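Local coordinates for Asp/Glu-specific dipeptidyl-peptidase (Flavobacterium psychrophilum, PDB 5JXF), which removes dipeptides from the N-terminus of oligopeptides as a serine peptidase of family S46, with strict specificity for aspartate or glutamate at P1, at residues L418-Q430 / Y532-K544. Residues are numbered along the deposited sequence; the frame is centred on the assembly and turned at random.
Sequences LLSLGYKLYQLEQ and YAFVKSLADNYSK
Y426 lays its ring across A539, whose CB sits 3.5 Å from the ring centroid and 10° off its normal, a CH-pi contact over the face. With CG anti to the backbone N (chi1 -174°), the ring reaches obliquely toward the C-terminal end of 532-544, and Y426 OH meets S543 OG at 2.9 Å in a hydrogen bond that either hydroxyl could donate. The ring is a knob in a hole formed by Y532, A539, D540 and S543. Replacing Y426 with alanine is likely to strip the A539 methyl of its aromatic cover and S543 OG of its cross-helix partner.

Y532 supplies the reciprocal knob, among G422, L425, Y426 and E429, crossing the Y426 side chain at about a right angle. Its ring turns an edge to the backbone: Y532 CD1 lies 3.3 Å from G422 O, in the ring plane. G422 marks the close approach, its CA 5.0 Å from that of Y532; a CB there would clash with V535 CG2. V535 splits its branches, CG1 against the backbone of Y423 and CG2 3.7 Å from L419 CD2.

The axes of 418-430 and 532-544 pass 8.8 Å apart, crossing at -71°, plain helix packing in the alpha-helical domain of this S46 peptidase, away from the probable charge-relay residues. Helix 386-415 packs on L419, Y423, L538 and Y542, while I526 of helix 519-528 touches L425 and Y532.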
loop_
_atom_site.group_PDB
_atom_site.type_symbol
_atom_site.label_atom_id
_atom_site.label_comp_id
_atom_site.label_asym_id
_atom_site.label_seq_id
_atom_site.Cartn_x
_atom_site.Cartn_y
_atom_site.Cartn_z
ATOM N N LEU A 418 -5.205 -35.406 -6.205
ATOM C CA LEU A 418 -5.745 -36.733 -6.491
ATOM C C LEU A 418 -6.082 -36.887 -7.974
ATOM O O LEU A 418 -5.803 -37.923 -8.576
ATOM C CB LEU A 418 -6.983 -37.022 -5.638
ATOM C CG LEU A 418 -7.658 -38.376 -5.897
ATOM C CD1 LEU A 418 -8.025 -39.074 -4.593
ATOM C CD2 LEU A 418 -8.891 -38.233 -6.783
ATOM N N LEU A 419 -6.695 -35.858 -8.550
ATOM C CA LEU A 419 -6.995 -35.828 -9.975
ATOM C C LEU A 419 -5.695 -35.865 -10.769
ATOM O O LEU A 419 -5.621 -36.440 -11.859
ATOM C CB LEU A 419 -7.791 -34.575 -10.333
ATOM C CG LEU A 419 -9.095 -34.312 -9.564
ATOM C CD1 LEU A 419 -9.793 -33.091 -10.125
ATOM C CD2 LEU A 419 -10.014 -35.526 -9.619
ATOM N N SER A 420 -4.674 -35.234 -10.201
ATOM C CA SER A 420 -3.355 -35.184 -10.794
ATOM C C SER A 420 -2.775 -36.587 -10.934
ATOM O O SER A 420 -2.284 -36.964 -12.003
ATOM C CB SER A 420 -2.436 -34.304 -9.952
ATOM O OG SER A 420 -1.141 -34.245 -10.513
ATOM N N LEU A 421 -2.845 -37.367 -9.857
ATOM C CA LEU A 421 -2.291 -38.714 -9.882
ATOM C C LEU A 421 -3.117 -39.608 -10.804
ATOM O O LEU A 421 -2.574 -40.458 -11.520
ATOM C CB LEU A 421 -2.224 -39.310 -8.476
ATOM C CG LEU A 421 -1.625 -40.721 -8.442
ATOM C CD1 LEU A 421 -0.178 -40.710 -8.915
ATOM C CD2 LEU A 421 -1.740 -41.350 -7.059
ATOM N N GLY A 422 -4.428 -39.399 -10.790
ATOM C CA GLY A 422 -5.326 -40.137 -11.656
ATOM C C GLY A 422 -5.022 -39.890 -13.118
ATOM O O GLY A 422 -5.004 -40.821 -13.919
ATOM N N TYR A 423 -4.769 -38.634 -13.468
ATOM C CA TYR A 423 -4.466 -38.284 -14.852
ATOM C C TYR A 423 -3.130 -38.859 -15.343
ATOM O O TYR A 423 -2.922 -39.011 -16.552
ATOM C CB TYR A 423 -4.462 -36.767 -15.025
ATOM C CG TYR A 423 -4.182 -36.328 -16.444
ATOM C CD1 TYR A 423 -5.070 -36.620 -17.469
ATOM C CD2 TYR A 423 -3.020 -35.644 -16.764
ATOM C CE1 TYR A 423 -4.815 -36.227 -18.767
ATOM C CE2 TYR A 423 -2.759 -35.247 -18.054
ATOM C CZ TYR A 423 -3.662 -35.539 -19.052
ATOM O OH TYR A 423 -3.404 -35.144 -20.345
ATOM N N LYS A 424 -2.220 -39.167 -14.421
ATOM C CA LYS A 424 -0.968 -39.808 -14.820
ATOM C C LYS A 424 -1.203 -41.279 -15.140
ATOM O O LYS A 424 -0.536 -41.841 -16.004
ATOM C CB LYS A 424 0.099 -39.667 -13.740
ATOM C CG LYS A 424 0.599 -38.249 -13.551
ATOM C CD LYS A 424 1.748 -38.217 -12.573
ATOM C CE LYS A 424 2.101 -36.799 -12.167
ATOM N NZ LYS A 424 3.283 -36.848 -11.271
ATOM N N LEU A 425 -2.150 -41.898 -14.441
ATOM C CA LEU A 425 -2.525 -43.274 -14.731
ATOM C C LEU A 425 -3.175 -43.305 -16.103
ATOM O O LEU A 425 -3.002 -44.245 -16.878
ATOM C CB LEU A 425 -3.472 -43.822 -13.667
ATOM C CG LEU A 425 -2.849 -44.052 -12.290
ATOM C CD1 LEU A 425 -3.887 -44.579 -11.314
ATOM C CD2 LEU A 425 -1.647 -44.991 -12.373
ATOM N N TYR A 426 -3.910 -42.245 -16.398
ATOM C CA TYR A 426 -4.539 -42.087 -17.691
ATOM C C TYR A 426 -3.516 -42.127 -18.816
ATOM O O TYR A 426 -3.707 -42.795 -19.823
ATOM C CB TYR A 426 -5.297 -40.777 -17.731
ATOM C CG TYR A 426 -6.103 -40.559 -18.979
ATOM C CD1 TYR A 426 -7.357 -41.146 -19.133
ATOM C CD2 TYR A 426 -5.625 -39.743 -19.998
ATOM C CE1 TYR A 426 -8.110 -40.932 -20.279
ATOM C CE2 TYR A 426 -6.367 -39.521 -21.144
ATOM C CZ TYR A 426 -7.606 -40.118 -21.278
ATOM O OH TYR A 426 -8.342 -39.890 -22.414
ATOM N N GLN A 427 -2.423 -41.403 -18.642
ATOM C CA GLN A 427 -1.404 -41.331 -19.676
ATOM C C GLN A 427 -0.672 -42.670 -19.787
ATOM O O GLN A 427 -0.562 -43.236 -20.876
ATOM C CB GLN A 427 -0.450 -40.167 -19.386
ATOM C CG GLN A 427 -1.200 -38.843 -19.341
ATOM C CD GLN A 427 -0.315 -37.628 -19.182
ATOM O OE1 GLN A 427 0.443 -37.511 -18.221
ATOM N NE2 GLN A 427 -0.415 -36.708 -20.129
ATOM N N LEU A 428 -0.215 -43.177 -18.646
ATOM C CA LEU A 428 0.396 -44.500 -18.544
ATOM C C LEU A 428 -0.466 -45.588 -19.212
ATOM O O LEU A 428 0.076 -46.543 -19.779
ATOM C CB LEU A 428 0.645 -44.849 -17.075
ATOM C CG LEU A 428 1.427 -46.111 -16.694
ATOM C CD1 LEU A 428 2.875 -45.992 -17.147
ATOM C CD2 LEU A 428 1.351 -46.362 -15.190
ATOM N N GLU A 429 -1.791 -45.436 -19.161
ATOM C CA GLU A 429 -2.705 -46.300 -19.914
ATOM C C GLU A 429 -2.400 -46.354 -21.405
ATOM O O GLU A 429 -2.450 -47.415 -22.019
ATOM C CB GLU A 429 -4.139 -45.821 -19.721
ATOM C CG GLU A 429 -5.236 -46.663 -20.328
ATOM C CD GLU A 429 -6.279 -45.770 -20.957
ATOM O OE1 GLU A 429 -6.016 -44.552 -21.002
ATOM O OE2 GLU A 429 -7.352 -46.252 -21.372
ATOM N N GLN A 430 -2.091 -45.208 -22.000
ATOM C CA GLN A 430 -1.876 -45.174 -23.439
ATOM C C GLN A 430 -0.432 -45.489 -23.844
ATOM O O GLN A 430 -0.157 -45.682 -25.023
ATOM C CB GLN A 430 -2.301 -43.823 -24.014
ATOM C CG GLN A 430 -3.556 -43.931 -24.865
ATOM C CD GLN A 430 -3.806 -42.706 -25.719
ATOM O OE1 GLN A 430 -4.749 -41.952 -25.478
ATOM N NE2 GLN A 430 -2.971 -42.508 -26.735
ATOM N N TYR A 532 -10.064 -42.804 -10.251
ATOM C CA TYR A 532 -9.609 -42.798 -11.633
ATOM C C TYR A 532 -10.793 -42.800 -12.599
ATOM O O TYR A 532 -10.715 -42.235 -13.689
ATOM C CB TYR A 532 -8.700 -43.990 -11.913
ATOM C CG TYR A 532 -8.271 -44.078 -13.359
ATOM C CD1 TYR A 532 -7.196 -43.333 -13.831
ATOM C CD2 TYR A 532 -8.954 -44.893 -14.259
ATOM C CE1 TYR A 532 -6.803 -43.407 -15.162
ATOM C CE2 TYR A 532 -8.569 -44.971 -15.586
ATOM C CZ TYR A 532 -7.496 -44.226 -16.030
ATOM O OH TYR A 532 -7.117 -44.301 -17.348
ATOM N N ALA A 533 -11.889 -43.438 -12.201
ATOM C CA ALA A 533 -13.101 -43.413 -13.009
ATOM C C ALA A 533 -13.542 -41.972 -13.253
ATOM O O ALA A 533 -13.860 -41.595 -14.382
ATOM C CB ALA A 533 -14.215 -44.209 -12.339
ATOM N N PHE A 534 -13.540 -41.164 -12.196
ATOM C CA PHE A 534 -13.964 -39.781 -12.322
ATOM C C PHE A 534 -13.024 -38.995 -13.230
ATOM O O PHE A 534 -13.477 -38.291 -14.131
ATOM C CB PHE A 534 -14.065 -39.113 -10.947
ATOM C CG PHE A 534 -14.404 -37.655 -11.015
ATOM C CD1 PHE A 534 -15.529 -37.228 -11.699
ATOM C CD2 PHE A 534 -13.614 -36.715 -10.387
ATOM C CE1 PHE A 534 -15.847 -35.891 -11.764
ATOM C CE2 PHE A 534 -13.929 -35.374 -10.448
ATOM C CZ PHE A 534 -15.044 -34.962 -11.139
ATOM N N VAL A 535 -11.720 -39.119 -13.003
ATOM C CA VAL A 535 -10.744 -38.432 -13.846
ATOM C C VAL A 535 -10.921 -38.851 -15.306
ATOM O O VAL A 535 -10.786 -38.031 -16.217
ATOM C CB VAL A 535 -9.289 -38.706 -13.386
ATOM C CG1 VAL A 535 -8.282 -37.981 -14.287
ATOM C CG2 VAL A 535 -9.106 -38.291 -11.935
ATOM N N LYS A 536 -11.260 -40.122 -15.521
ATOM C CA LYS A 536 -11.444 -40.649 -16.869
ATOM C C LYS A 536 -12.538 -39.879 -17.608
ATOM O O LYS A 536 -12.374 -39.535 -18.777
ATOM C CB LYS A 536 -11.772 -42.147 -16.827
ATOM C CG LYS A 536 -11.818 -42.829 -18.198
ATOM C CD LYS A 536 -12.117 -44.318 -18.062
ATOM C CE LYS A 536 -13.419 -44.558 -17.305
ATOM N NZ LYS A 536 -13.403 -45.826 -16.517
ATOM N N SER A 537 -13.638 -39.583 -16.919
ATOM C CA SER A 537 -14.738 -38.836 -17.528
ATOM C C SER A 537 -14.294 -37.444 -17.964
ATOM O O SER A 537 -14.762 -36.927 -18.975
ATOM C CB SER A 537 -15.924 -38.721 -16.566
ATOM O OG SER A 537 -15.617 -37.895 -15.456
ATOM N N LEU A 538 -13.386 -36.843 -17.200
ATOM C CA LEU A 538 -12.902 -35.507 -17.514
ATOM C C LEU A 538 -11.804 -35.569 -18.572
ATOM O O LEU A 538 -11.702 -34.693 -19.435
ATOM C CB LEU A 538 -12.379 -34.815 -16.251
ATOM C CG LEU A 538 -13.204 -34.950 -14.968
ATOM C CD1 LEU A 538 -12.409 -34.425 -13.787
ATOM C CD2 LEU A 538 -14.537 -34.229 -15.081
ATOM N N ALA A 539 -10.985 -36.615 -18.497
ATOM C CA ALA A 539 -9.817 -36.746 -19.367
ATOM C C ALA A 539 -10.181 -37.063 -20.822
ATOM O O ALA A 539 -9.803 -36.324 -21.733
ATOM C CB ALA A 539 -8.868 -37.812 -18.817
ATOM N N ASP A 540 -10.907 -38.150 -21.058
ATOM C CA ASP A 540 -11.214 -38.487 -22.444
ATOM C C ASP A 540 -12.222 -37.490 -23.022
ATOM O O ASP A 540 -12.304 -37.330 -24.237
ATOM C CB ASP A 540 -11.700 -39.939 -22.586
ATOM C CG ASP A 540 -12.739 -40.325 -21.563
ATOM O OD1 ASP A 540 -13.687 -39.544 -21.343
ATOM O OD2 ASP A 540 -12.605 -41.421 -20.980
ATOM N N ASN A 541 -12.952 -36.789 -22.155
ATOM C CA ASN A 541 -13.765 -35.667 -22.611
ATOM C C ASN A 541 -12.879 -34.555 -23.157
ATOM O O ASN A 541 -13.186 -33.947 -24.182
ATOM C CB ASN A 541 -14.643 -35.123 -21.486
ATOM C CG ASN A 541 -15.370 -33.851 -21.880
ATOM O OD1 ASN A 541 -16.449 -33.895 -22.467
ATOM N ND2 ASN A 541 -14.777 -32.708 -21.557
ATOM N N TYR A 542 -11.778 -34.290 -22.457
ATOM C CA TYR A 542 -10.807 -33.305 -22.914
ATOM C C TYR A 542 -10.071 -33.804 -24.161
ATOM O O TYR A 542 -10.049 -33.129 -25.196
ATOM C CB TYR A 542 -9.805 -32.969 -21.798
ATOM C CG TYR A 542 -8.605 -32.169 -22.271
ATOM C CD1 TYR A 542 -8.741 -30.836 -22.651
ATOM C CD2 TYR A 542 -7.334 -32.744 -22.330
ATOM C CE1 TYR A 542 -7.649 -30.099 -23.092
ATOM C CE2 TYR A 542 -6.235 -32.014 -22.761
ATOM C CZ TYR A 542 -6.400 -30.692 -23.141
ATOM O OH TYR A 542 -5.312 -29.964 -23.572
ATOM N N SER A 543 -9.488 -34.995 -24.061
ATOM C CA SER A 543 -8.603 -35.499 -25.110
ATOM C C SER A 543 -9.337 -35.776 -26.417
ATOM O O SER A 543 -8.714 -35.880 -27.471
ATOM C CB SER A 543 -7.896 -36.774 -24.654
ATOM O OG SER A 543 -8.833 -37.808 -24.429
ATOM N N LYS A 544 -10.656 -35.896 -26.356
ATOM C CA LYS A 544 -11.404 -36.178 -27.568
ATOM C C LYS A 544 -12.235 -34.994 -28.049
ATOM O O LYS A 544 -12.428 -34.828 -29.250
ATOM C CB LYS A 544 -12.292 -37.407 -27.363
ATOM C CG LYS A 544 -11.517 -38.654 -26.936
#